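Putative epoxide hydrolase protein (PDB 5BOV) is a putative epoxide hydrolase of the alpha/beta-hydrolase fold that probably cleaves its substrate with water, although its substrate is not established. Local coordinates at residues A[185-189]-A[254-258]; A[107-111]-A[284-288]; A[179-183]-A[192-197]; A[110-114]-A[212-217]. All blocks are in the same frame, centred on the assembly; numbering follows the deposited sequence.

Contact 1 of 4, residues A[185-189]-A[254-258]; sequences QASPQ and NNGAP
The carbonyl of A186, in the last turn of helix 175-186, receives the backbone N-H of G256. The bond from G256 N to A186 O is 2.8 Å long. Beside it G256 CA turns its hydrogen to Q185 O at 3.5 Å, so the loop lies against the helix end by its backbone.

N255 holds the loop in shape from within. CB leaves the backbone away from 185-189, and CG lies anti to the backbone N (chi1 -175°), which swings the amide back alongside the loop. There N255 OD1 accepts from A257 N at 3.0 Å, closing an Asx turn around G256. The same OD1 of N255 lies 3.5 Å from A186 O, a meeting of two acceptors. At the tip, ND2 is taken up by E251 in strand 247-252.

On one side of the backbone bond the methyls A186 CB and A257 CB meet at 4.1 Å. On the other, the ring of P188 sets CD 3.5 Å from N254 O, and a water that accepts from Q189 N donates to that same carbonyl.

Together these contacts fasten the end of a presumed cap helix to the loop after strand 247-252. In many alpha/beta hydrolases that loop carries the acid of the catalytic triad, but 254-258 holds asparagines and no carboxylate, so no such role is claimed for it.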
loop_
_atom_site.group_PDB
_atom_site.type_symbol
_atom_site.label_atom_id
_atom_site.label_comp_id
_atom_site.label_asym_id
_atom_site.label_seq_id
_atom_site.Cartn_x
_atom_site.Cartn_y
_atom_site.Cartn_z
ATOM N N GLN A 185 -5.873 13.234 10.366
ATOM C CA GLN A 185 -5.543 14.230 9.332
ATOM C C GLN A 185 -5.934 13.741 7.943
ATOM O O GLN A 185 -6.323 14.518 7.061
ATOM C CB GLN A 185 -4.058 14.513 9.319
ATOM C CG GLN A 185 -3.543 15.367 10.490
ATOM C CD GLN A 185 -2.126 15.909 10.135
ATOM O OE1 GLN A 185 -1.221 15.134 9.767
ATOM N NE2 GLN A 185 -1.982 17.208 10.174
ATOM N N ALA A 186 -5.663 12.462 7.707
ATOM C CA ALA A 186 -5.788 11.898 6.339
ATOM C C ALA A 186 -7.237 11.656 5.992
ATOM O O ALA A 186 -7.585 11.678 4.815
ATOM C CB ALA A 186 -4.972 10.620 6.246
ATOM N N SER A 187 -8.083 11.381 6.982
ATOM C CA SER A 187 -9.526 11.143 6.727
ATOM C C SER A 187 -10.358 11.916 7.761
ATOM O O SER A 187 -10.858 11.363 8.719
ATOM C CB SER A 187 -9.829 9.651 6.806
ATOM O OG SER A 187 -9.141 8.905 5.821
ATOM N N PRO A 188 -10.333 13.217 7.637
ATOM C CA PRO A 188 -10.992 14.047 8.681
ATOM C C PRO A 188 -12.457 13.785 8.974
ATOM O O PRO A 188 -12.882 14.076 10.104
ATOM C CB PRO A 188 -10.866 15.487 8.139
ATOM C CG PRO A 188 -9.927 15.431 7.066
ATOM C CD PRO A 188 -9.791 14.021 6.550
ATOM N N GLN A 189 -13.197 13.195 8.056
ATOM C CA GLN A 189 -14.592 12.874 8.272
ATOM C C GLN A 189 -14.827 11.396 8.591
ATOM O O GLN A 189 -15.975 10.968 8.758
ATOM C CB GLN A 189 -15.422 13.334 7.046
ATOM C CG GLN A 189 -15.734 14.830 7.034
ATOM C CD GLN A 189 -14.526 15.758 6.828
ATOM O OE1 GLN A 189 -13.843 15.701 5.801
ATOM N NE2 GLN A 189 -14.318 16.698 7.770
ATOM N N ASN A 254 -13.100 13.474 0.549
ATOM C CA ASN A 254 -12.610 14.064 1.782
ATOM C C ASN A 254 -11.283 13.475 2.208
ATOM O O ASN A 254 -11.043 13.248 3.345
ATOM C CB ASN A 254 -13.691 13.911 2.846
ATOM C CG ASN A 254 -14.899 14.775 2.529
ATOM O OD1 ASN A 254 -14.984 15.883 3.029
ATOM N ND2 ASN A 254 -15.813 14.297 1.679
ATOM N N ASN A 255 -10.406 13.268 1.244
ATOM C CA ASN A 255 -9.044 12.827 1.510
ATOM C C ASN A 255 -8.177 13.980 1.935
ATOM O O ASN A 255 -7.912 14.921 1.110
ATOM C CB ASN A 255 -8.496 12.193 0.214
ATOM C CG ASN A 255 -7.132 11.585 0.386
ATOM O OD1 ASN A 255 -6.555 11.570 1.475
ATOM N ND2 ASN A 255 -6.613 11.047 -0.693
ATOM N N GLY A 256 -7.676 13.935 3.159
ATOM C CA GLY A 256 -6.792 14.980 3.656
ATOM C C GLY A 256 -5.320 14.781 3.389
ATOM O O GLY A 256 -4.486 15.657 3.658
ATOM N N ALA A 257 -4.958 13.599 2.933
ATOM C CA ALA A 257 -3.610 13.270 2.627
ATOM C C ALA A 257 -3.288 13.810 1.235
ATOM O O ALA A 257 -4.186 14.090 0.457
ATOM C CB ALA A 257 -3.436 11.786 2.633
ATOM N N PRO A 258 -1.976 14.056 0.985
ATOM C CA PRO A 258 -1.581 14.623 -0.316
ATOM C C PRO A 258 -1.914 13.630 -1.451
ATOM O O PRO A 258 -1.747 12.418 -1.278
ATOM C CB PRO A 258 -0.068 14.771 -0.196
ATOM C CG PRO A 258 0.282 14.574 1.247
ATOM C CD PRO A 258 -0.813 13.800 1.885
HETATM O O HOH W 1 -12.456 11.882 5.497
#

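Contact 2 of 4, residues A[107-111]-A[284-288]; sequences AGFDW and HNPPQ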
loop_
_atom_site.group_PDB
_atom_site.type_symbol
_atom_site.label_atom_id
_atom_site.label_comp_id
_atom_site.label_asym_id
_atom_site.label_seq_id
_atom_site.Cartn_x
_atom_site.Cartn_y
_atom_site.Cartn_z
ATOM N N ALA A 107 -4.779 -4.634 -5.760
ATOM C CA ALA A 107 -5.446 -3.398 -5.326
ATOM C C ALA A 107 -4.702 -2.838 -4.132
ATOM O O ALA A 107 -4.186 -3.604 -3.309
ATOM C CB ALA A 107 -6.873 -3.648 -4.939
ATOM N N GLY A 108 -4.601 -1.511 -4.067
ATOM C CA GLY A 108 -3.933 -0.927 -2.961
ATOM C C GLY A 108 -4.242 0.561 -2.766
ATOM O O GLY A 108 -4.876 1.203 -3.628
ATOM N N PHE A 109 -3.873 1.052 -1.583
ATOM C CA PHE A 109 -3.853 2.498 -1.312
ATOM C C PHE A 109 -2.532 2.868 -0.631
ATOM O O PHE A 109 -1.912 2.053 0.009
ATOM C CB PHE A 109 -5.104 2.968 -0.479
ATOM C CG PHE A 109 -5.085 2.461 0.958
ATOM C CD1 PHE A 109 -5.401 1.109 1.242
ATOM C CD2 PHE A 109 -4.692 3.288 2.010
ATOM C CE1 PHE A 109 -5.349 0.666 2.551
ATOM C CE2 PHE A 109 -4.674 2.847 3.346
ATOM C CZ PHE A 109 -5.012 1.530 3.603
ATOM N N ASP A 110 -2.098 4.122 -0.835
ATOM C CA ASP A 110 -0.895 4.673 -0.245
ATOM C C ASP A 110 0.290 3.764 -0.575
ATOM O O ASP A 110 0.434 3.430 -1.761
ATOM C CB ASP A 110 -1.137 4.976 1.271
ATOM C CG ASP A 110 0.008 5.624 1.890
ATOM O OD1 ASP A 110 0.360 6.819 1.505
ATOM O OD2 ASP A 110 0.736 5.025 2.665
ATOM N N TRP A 111 1.116 3.320 0.363
ATOM C CA TRP A 111 2.260 2.444 -0.006
ATOM C C TRP A 111 1.784 1.231 -0.810
ATOM O O TRP A 111 2.510 0.729 -1.655
ATOM C CB TRP A 111 2.968 1.909 1.205
ATOM C CG TRP A 111 3.715 2.899 2.072
ATOM C CD1 TRP A 111 3.685 4.234 2.033
ATOM C CD2 TRP A 111 4.596 2.545 3.144
ATOM N NE1 TRP A 111 4.486 4.768 3.060
ATOM C CE2 TRP A 111 5.065 3.750 3.731
ATOM C CE3 TRP A 111 5.005 1.335 3.691
ATOM C CZ2 TRP A 111 5.931 3.751 4.854
ATOM C CZ3 TRP A 111 5.913 1.337 4.754
ATOM C CH2 TRP A 111 6.334 2.530 5.330
ATOM N N HIS A 284 -8.688 8.937 2.919
ATOM C CA HIS A 284 -7.465 8.363 2.445
ATOM C C HIS A 284 -7.463 6.831 2.404
ATOM O O HIS A 284 -6.557 6.225 1.767
ATOM C CB HIS A 284 -6.386 8.862 3.379
ATOM C CG HIS A 284 -5.012 8.427 3.040
ATOM N ND1 HIS A 284 -4.419 8.683 1.824
ATOM C CD2 HIS A 284 -4.057 7.858 3.807
ATOM C CE1 HIS A 284 -3.176 8.216 1.834
ATOM N NE2 HIS A 284 -2.924 7.760 3.032
ATOM N N ASN A 285 -8.419 6.205 3.076
ATOM C CA ASN A 285 -8.474 4.714 3.138
ATOM C C ASN A 285 -9.826 4.175 2.622
ATOM O O ASN A 285 -10.687 3.777 3.405
ATOM C CB ASN A 285 -8.140 4.275 4.568
ATOM C CG ASN A 285 -8.000 2.783 4.723
ATOM O OD1 ASN A 285 -8.376 1.985 3.844
ATOM N ND2 ASN A 285 -7.473 2.369 5.864
ATOM N N PRO A 286 -10.037 4.228 1.303
ATOM C CA PRO A 286 -11.282 3.741 0.766
ATOM C C PRO A 286 -11.663 2.316 1.124
ATOM O O PRO A 286 -12.832 2.049 1.375
ATOM C CB PRO A 286 -11.098 3.920 -0.745
ATOM C CG PRO A 286 -10.203 5.096 -0.869
ATOM C CD PRO A 286 -9.254 4.925 0.221
ATOM N N PRO A 287 -10.675 1.399 1.160
ATOM C CA PRO A 287 -11.222 0.054 1.476
ATOM C C PRO A 287 -11.775 -0.065 2.894
ATOM O O PRO A 287 -12.720 -0.807 3.122
ATOM C CB PRO A 287 -10.040 -0.884 1.297
ATOM C CG PRO A 287 -8.797 -0.017 1.295
ATOM C CD PRO A 287 -9.275 1.346 0.814
ATOM N N GLN A 288 -11.118 0.591 3.843
ATOM C CA GLN A 288 -11.583 0.467 5.222
ATOM C C GLN A 288 -12.853 1.341 5.419
ATOM O O GLN A 288 -13.778 0.942 6.179
ATOM C CB GLN A 288 -10.527 0.871 6.192
ATOM C CG GLN A 288 -10.797 0.220 7.560
ATOM C CD GLN A 288 -9.580 0.166 8.504
ATOM O OE1 GLN A 288 -8.445 0.364 8.126
ATOM N NE2 GLN A 288 -9.875 -0.138 9.771
#
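F109 and D110 face H284, N285 and P287 where two segments of the presumed active site of the alpha/beta-hydrolase fold meet. The turn from strand 104-108 into helix 111-122 fits a nucleophile elbow: D110 has the strained backbone typical of it, with positive phi. By analogy with epoxide hydrolases of this fold, D110 is probably the nucleophile and H284 the histidine of the triad.

The polar approach lies between these two. With CG anti to the backbone N, H284 extends its imidazole to D110, whose OD1 sits at the ring edge, near its plane, 3.7 Å from H284 NE2. The carboxylate is turned 67° from the imidazole. D110 OD2 lies on the backbone N-H groups of W40 and, weakly, of W111, an arrangement consistent with the oxyanion hole of the family.

The stacked contact belongs to F109 and N285. The N285 amide lies over one face of the phenyl ring, the planes 24° apart, with N285 OD1 3.4 Å from F109 CZ and displaced toward the rim. Its ND2 is hydrogen-bonded to S46, which helps to fix the amide.

The apolar contact is P287 CG, which comes obliquely to F109 CD1 at 3.6 Å. A backbone oxygen, H284 O, also approaches the ring obliquely, 3.5 Å from F109 CD2. Y42 meets F109 edge-to-face from outside the two segments.

N285 also caps helix 286-289: N285 OD1 accepts from Q288 N at 3.1 Å, the donor standing above the carbonyl plane.

Contact 3 of 4, residues A[179-183]-A[192-197]; sequences AKFIW and FSDATF
W183, F192 and F197 form an aromatic cluster between helix 175-186 and the start of helix 194-201, two neighbouring helices of the presumed cap, inserted between strands 127-133 and 247-252. F197 presents an edge to the W183 face, a T-shaped pair in which F197 CD1 is 3.6 Å from W183 CD2 and the planes stand at 85°. W183 in turn points its own edge at F192: W183 CE3 stands over the centre of the phenyl ring, and the six-membered ring of W183 and that of F192 have centroids 5.0 Å apart.

K180 covers one face of F197. Its CB lies 3.7 Å from the F197 ring centroid, nearly on the ring normal, a CH-pi contact. Beyond CB the chain runs extended, so that K180 NZ makes a salt bridge 2.8 Å long to D194 OD1, met from above the carboxylate plane. K180 NZ gives a second bond to a water that donates to D194 O.

Further out, F192 stacks with H184 and the W183 indole stacks with Y42; these probably help to hold the rings in place. The indole N-H is satisfied as well, W183 NE1 being hydrogen-bonded to the backbone oxygen P41 O.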
loop_
_atom_site.group_PDB
_atom_site.type_symbol
_atom_site.label_atom_id
_atom_site.label_comp_id
_atom_site.label_asym_id
_atom_site.label_seq_id
_atom_site.Cartn_x
_atom_site.Cartn_y
_atom_site.Cartn_z
ATOM N N ALA A 179 0.478 7.809 14.831
ATOM C CA ALA A 179 -0.287 7.209 13.735
ATOM C C ALA A 179 -1.748 7.610 13.858
ATOM O O ALA A 179 -2.413 7.845 12.836
ATOM C CB ALA A 179 -0.138 5.687 13.729
ATOM N N LYS A 180 -2.293 7.660 15.066
ATOM C CA LYS A 180 -3.699 8.014 15.185
ATOM C C LYS A 180 -3.963 9.458 14.711
ATOM O O LYS A 180 -4.944 9.737 14.073
ATOM C CB LYS A 180 -4.205 7.847 16.651
ATOM C CG LYS A 180 -5.726 7.898 16.779
ATOM C CD LYS A 180 -6.088 7.610 18.255
ATOM C CE LYS A 180 -7.563 7.300 18.401
ATOM N NZ LYS A 180 -7.928 6.934 19.796
ATOM N N PHE A 181 -3.043 10.377 15.062
ATOM C CA PHE A 181 -3.138 11.723 14.578
ATOM C C PHE A 181 -3.105 11.792 13.038
ATOM O O PHE A 181 -3.915 12.482 12.418
ATOM C CB PHE A 181 -1.991 12.517 15.232
ATOM C CG PHE A 181 -2.008 13.986 14.942
ATOM C CD1 PHE A 181 -2.817 14.842 15.649
ATOM C CD2 PHE A 181 -1.216 14.493 13.983
ATOM C CE1 PHE A 181 -2.820 16.225 15.401
ATOM C CE2 PHE A 181 -1.199 15.822 13.710
ATOM C CZ PHE A 181 -2.033 16.690 14.373
ATOM N N ILE A 182 -2.210 10.996 12.453
ATOM C CA ILE A 182 -2.149 10.916 11.040
ATOM C C ILE A 182 -3.503 10.389 10.450
ATOM O O ILE A 182 -3.967 10.858 9.414
ATOM C CB ILE A 182 -0.975 10.055 10.579
ATOM C CG1 ILE A 182 0.381 10.764 10.898
ATOM C CG2 ILE A 182 -1.079 9.723 9.106
ATOM C CD1 ILE A 182 0.615 12.085 10.162
ATOM N N TRP A 183 -4.097 9.349 11.052
ATOM C CA TRP A 183 -5.345 8.864 10.537
ATOM C C TRP A 183 -6.406 9.964 10.469
ATOM O O TRP A 183 -7.127 10.099 9.501
ATOM C CB TRP A 183 -5.898 7.692 11.395
ATOM C CG TRP A 183 -5.387 6.328 11.210
ATOM C CD1 TRP A 183 -4.133 5.962 10.939
ATOM C CD2 TRP A 183 -6.124 5.107 11.407
ATOM N NE1 TRP A 183 -4.035 4.603 10.894
ATOM C CE2 TRP A 183 -5.244 4.058 11.205
ATOM C CE3 TRP A 183 -7.441 4.826 11.722
ATOM C CZ2 TRP A 183 -5.623 2.726 11.323
ATOM C CZ3 TRP A 183 -7.848 3.493 11.791
ATOM C CH2 TRP A 183 -6.964 2.487 11.615
ATOM N N PHE A 192 -13.727 6.887 12.945
ATOM C CA PHE A 192 -13.275 5.613 13.381
ATOM C C PHE A 192 -13.201 5.496 14.885
ATOM O O PHE A 192 -12.868 6.449 15.586
ATOM C CB PHE A 192 -11.890 5.260 12.784
ATOM C CG PHE A 192 -10.782 6.251 13.127
ATOM C CD1 PHE A 192 -10.065 6.090 14.256
ATOM C CD2 PHE A 192 -10.467 7.294 12.289
ATOM C CE1 PHE A 192 -8.985 6.923 14.539
ATOM C CE2 PHE A 192 -9.432 8.103 12.565
ATOM C CZ PHE A 192 -8.750 7.965 13.741
ATOM N N SER A 193 -13.529 4.314 15.385
ATOM C CA SER A 193 -13.560 4.094 16.829
ATOM C C SER A 193 -12.167 3.937 17.379
ATOM O O SER A 193 -11.216 3.572 16.644
ATOM C CB SER A 193 -14.396 2.844 17.192
ATOM O OG SER A 193 -13.745 1.665 16.778
ATOM N N ASP A 194 -12.000 4.153 18.687
ATOM C CA ASP A 194 -10.710 3.878 19.288
ATOM C C ASP A 194 -10.262 2.455 19.086
ATOM O O ASP A 194 -9.111 2.155 18.916
ATOM C CB ASP A 194 -10.782 4.084 20.827
ATOM C CG ASP A 194 -11.071 5.535 21.206
ATOM O OD1 ASP A 194 -10.650 6.455 20.452
ATOM O OD2 ASP A 194 -11.622 5.781 22.273
ATOM N N ALA A 195 -11.221 1.522 19.154
ATOM C CA ALA A 195 -10.859 0.100 19.011
ATOM C C ALA A 195 -10.437 -0.208 17.602
ATOM O O ALA A 195 -9.568 -1.028 17.427
ATOM C CB ALA A 195 -12.035 -0.820 19.390
ATOM N N THR A 196 -11.047 0.428 16.638
ATOM C CA THR A 196 -10.671 0.247 15.243
ATOM C C THR A 196 -9.249 0.658 15.100
ATOM O O THR A 196 -8.393 -0.093 14.547
ATOM C CB THR A 196 -11.627 0.998 14.301
ATOM O OG1 THR A 196 -12.917 0.345 14.323
ATOM C CG2 THR A 196 -11.104 1.019 12.913
ATOM N N PHE A 197 -8.898 1.808 15.650
ATOM C CA PHE A 197 -7.523 2.220 15.543
ATOM C C PHE A 197 -6.590 1.265 16.259
ATOM O O PHE A 197 -5.544 0.868 15.750
ATOM C CB PHE A 197 -7.302 3.671 16.058
ATOM C CG PHE A 197 -5.903 4.050 16.038
ATOM C CD1 PHE A 197 -5.291 4.261 14.800
ATOM C CD2 PHE A 197 -5.116 4.014 17.171
ATOM C CE1 PHE A 197 -3.954 4.517 14.762
ATOM C CE2 PHE A 197 -3.766 4.256 17.102
ATOM C CZ PHE A 197 -3.178 4.478 15.905
HETATM O O HOH W 2 -7.317 3.965 20.117
#

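Contact 4 of 4, residues A[110-114]-A[212-217]; sequences DWGAR and ITISNY
Helix 111-122, which starts at the probable nucleophile elbow, meets helix 209-220 of the presumed cap through W111 and R114 on one side and N216 and Y217 on the other. W111 reaches across with its indole, CG lying anti to its carbonyl carbon (chi1 -67°), and gives its N-H to the tyrosine: W111 NE1 to Y217 OH is 3.0 Å, with the oxygen tilted slightly out of the indole plane.

One face of the N216 amide lies on that indole, the planes 24° apart, with N216 CG 3.4 Å from W111 CZ2. The ND2 end of the amide points at the face of the Y217 ring, over the ring's centre.

OD1 of N216 is the acceptor of R114, which grips it end-on with both terminal nitrogens. R114 NH1 comes to N216 OD1 at 2.8 Å in the carbonyl plane on a lone pair; R114 NH2, 3.0 Å from the same N216 OD1, lies nearly in line with the C=O bond. Two donors on one buried oxygen hold the amide's rotation, and they leave the guanidinium beside the W111 face in a cation-pi contact. I212 CG2 comes obliquely to W111 CZ3 at 3.8 Å.

One water joins D110 OD1, to which it donates, with Y217 OH, 2.6 Å from the water oxygen. A cap tyrosine poised near the nucleophile is characteristic of the epoxide-hydrolase active site, where such hydroxyls polarise the epoxide oxygen; Y217 is consistent with that role.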
loop_
_atom_site.group_PDB
_atom_site.type_symbol
_atom_site.label_atom_id
_atom_site.label_comp_id
_atom_site.label_asym_id
_atom_site.label_seq_id
_atom_site.Cartn_x
_atom_site.Cartn_y
_atom_site.Cartn_z
ATOM N N ASP A 110 -2.098 4.122 -0.835
ATOM C CA ASP A 110 -0.895 4.673 -0.245
ATOM C C ASP A 110 0.290 3.764 -0.575
ATOM O O ASP A 110 0.434 3.430 -1.761
ATOM C CB ASP A 110 -1.137 4.976 1.271
ATOM C CG ASP A 110 0.008 5.624 1.890
ATOM O OD1 ASP A 110 0.360 6.819 1.505
ATOM O OD2 ASP A 110 0.736 5.025 2.665
ATOM N N TRP A 111 1.116 3.320 0.363
ATOM C CA TRP A 111 2.260 2.444 -0.006
ATOM C C TRP A 111 1.784 1.231 -0.810
ATOM O O TRP A 111 2.510 0.729 -1.655
ATOM C CB TRP A 111 2.968 1.909 1.205
ATOM C CG TRP A 111 3.715 2.899 2.072
ATOM C CD1 TRP A 111 3.685 4.234 2.033
ATOM C CD2 TRP A 111 4.596 2.545 3.144
ATOM N NE1 TRP A 111 4.486 4.768 3.060
ATOM C CE2 TRP A 111 5.065 3.750 3.731
ATOM C CE3 TRP A 111 5.005 1.335 3.691
ATOM C CZ2 TRP A 111 5.931 3.751 4.854
ATOM C CZ3 TRP A 111 5.913 1.337 4.754
ATOM C CH2 TRP A 111 6.334 2.530 5.330
ATOM N N GLY A 112 0.603 0.697 -0.481
ATOM C CA GLY A 112 0.117 -0.430 -1.192
ATOM C C GLY A 112 -0.246 -0.168 -2.662
ATOM O O GLY A 112 -0.104 -1.038 -3.506
ATOM N N ALA A 113 -0.750 1.021 -2.933
ATOM C CA ALA A 113 -1.024 1.448 -4.296
ATOM C C ALA A 113 0.275 1.608 -5.052
ATOM O O ALA A 113 0.421 1.176 -6.192
ATOM C CB ALA A 113 -1.827 2.721 -4.388
ATOM N N ARG A 114 1.257 2.305 -4.436
ATOM C CA ARG A 114 2.578 2.423 -5.043
ATOM C C ARG A 114 3.184 1.077 -5.356
ATOM O O ARG A 114 3.653 0.827 -6.465
ATOM C CB ARG A 114 3.475 3.182 -4.127
ATOM C CG ARG A 114 4.839 3.438 -4.658
ATOM C CD ARG A 114 5.734 4.072 -3.588
ATOM N NE ARG A 114 6.038 3.095 -2.566
ATOM C CZ ARG A 114 6.450 3.353 -1.338
ATOM N NH1 ARG A 114 6.577 4.591 -0.895
ATOM N NH2 ARG A 114 6.784 2.325 -0.538
ATOM N N ILE A 212 11.358 0.965 9.002
ATOM C CA ILE A 212 10.800 0.921 7.636
ATOM C C ILE A 212 10.142 2.254 7.301
ATOM O O ILE A 212 10.292 2.768 6.155
ATOM C CB ILE A 212 9.818 -0.251 7.459
ATOM C CG1 ILE A 212 10.559 -1.572 7.584
ATOM C CG2 ILE A 212 9.095 -0.180 6.111
ATOM C CD1 ILE A 212 11.632 -1.828 6.558
ATOM N N THR A 213 9.393 2.817 8.248
ATOM C CA THR A 213 8.737 4.082 8.034
ATOM C C THR A 213 9.783 5.170 7.715
ATOM O O THR A 213 9.656 5.934 6.724
ATOM C CB THR A 213 7.951 4.489 9.257
ATOM O OG1 THR A 213 6.884 3.548 9.466
ATOM C CG2 THR A 213 7.309 5.881 9.115
ATOM N N ILE A 214 10.786 5.290 8.571
ATOM C CA ILE A 214 11.789 6.373 8.395
ATOM C C ILE A 214 12.545 6.173 7.076
ATOM O O ILE A 214 12.807 7.145 6.331
ATOM C CB ILE A 214 12.758 6.373 9.591
ATOM C CG1 ILE A 214 12.030 6.692 10.880
ATOM C CG2 ILE A 214 13.941 7.310 9.391
ATOM C CD1 ILE A 214 11.155 7.879 10.916
ATOM N N SER A 215 12.913 4.927 6.801
ATOM C CA SER A 215 13.575 4.599 5.556
ATOM C C SER A 215 12.702 4.980 4.338
ATOM O O SER A 215 13.197 5.554 3.354
ATOM C CB SER A 215 13.959 3.132 5.469
ATOM O OG SER A 215 14.515 2.794 4.197
ATOM N N ASN A 216 11.437 4.576 4.345
ATOM C CA ASN A 216 10.519 4.930 3.254
ATOM C C ASN A 216 10.554 6.428 2.929
ATOM O O ASN A 216 10.715 6.794 1.752
ATOM C CB ASN A 216 9.086 4.466 3.579
ATOM C CG ASN A 216 8.097 4.866 2.519
ATOM O OD1 ASN A 216 7.817 4.112 1.590
ATOM N ND2 ASN A 216 7.521 6.057 2.660
ATOM N N TYR A 217 10.412 7.260 3.975
ATOM C CA TYR A 217 10.329 8.709 3.783
ATOM C C TYR A 217 11.709 9.381 3.521
ATOM O O TYR A 217 11.790 10.279 2.669
ATOM C CB TYR A 217 9.509 9.375 4.893
ATOM C CG TYR A 217 8.094 8.974 4.765
ATOM C CD1 TYR A 217 7.307 9.399 3.688
ATOM C CD2 TYR A 217 7.524 8.036 5.612
ATOM C CE1 TYR A 217 6.000 8.926 3.495
ATOM C CE2 TYR A 217 6.208 7.633 5.444
ATOM C CZ TYR A 217 5.468 8.064 4.375
ATOM O OH TYR A 217 4.194 7.546 4.174
HETATM O O HOH W 3 2.621 8.306 2.240
#

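How the contacts relate
Contacts 2 and 4 share D110 and W111 at the junction of strand 104-108 and helix 111-122; from there one reaches segment 284-288, at the start of helix 286-289, and the other helix 209-220. Contact 1 lies about 12 Å from contact 2, centre to centre, and touches it: S187 OG probably hydrogen-bonds to H284 N. Helix 175-186 serves contacts 1 and 3, whose centres are about 13 Å apart. Contact 3 also touches contact 2, T196 packing on Q288. Along the chain the segments of 179-217 fall between the elbow and the late segments 254-258 and 284-288: contacts 1 and 4 join the presumed cap to the core, contact 3 packs two cap helices together, and contact 2 lies within the core.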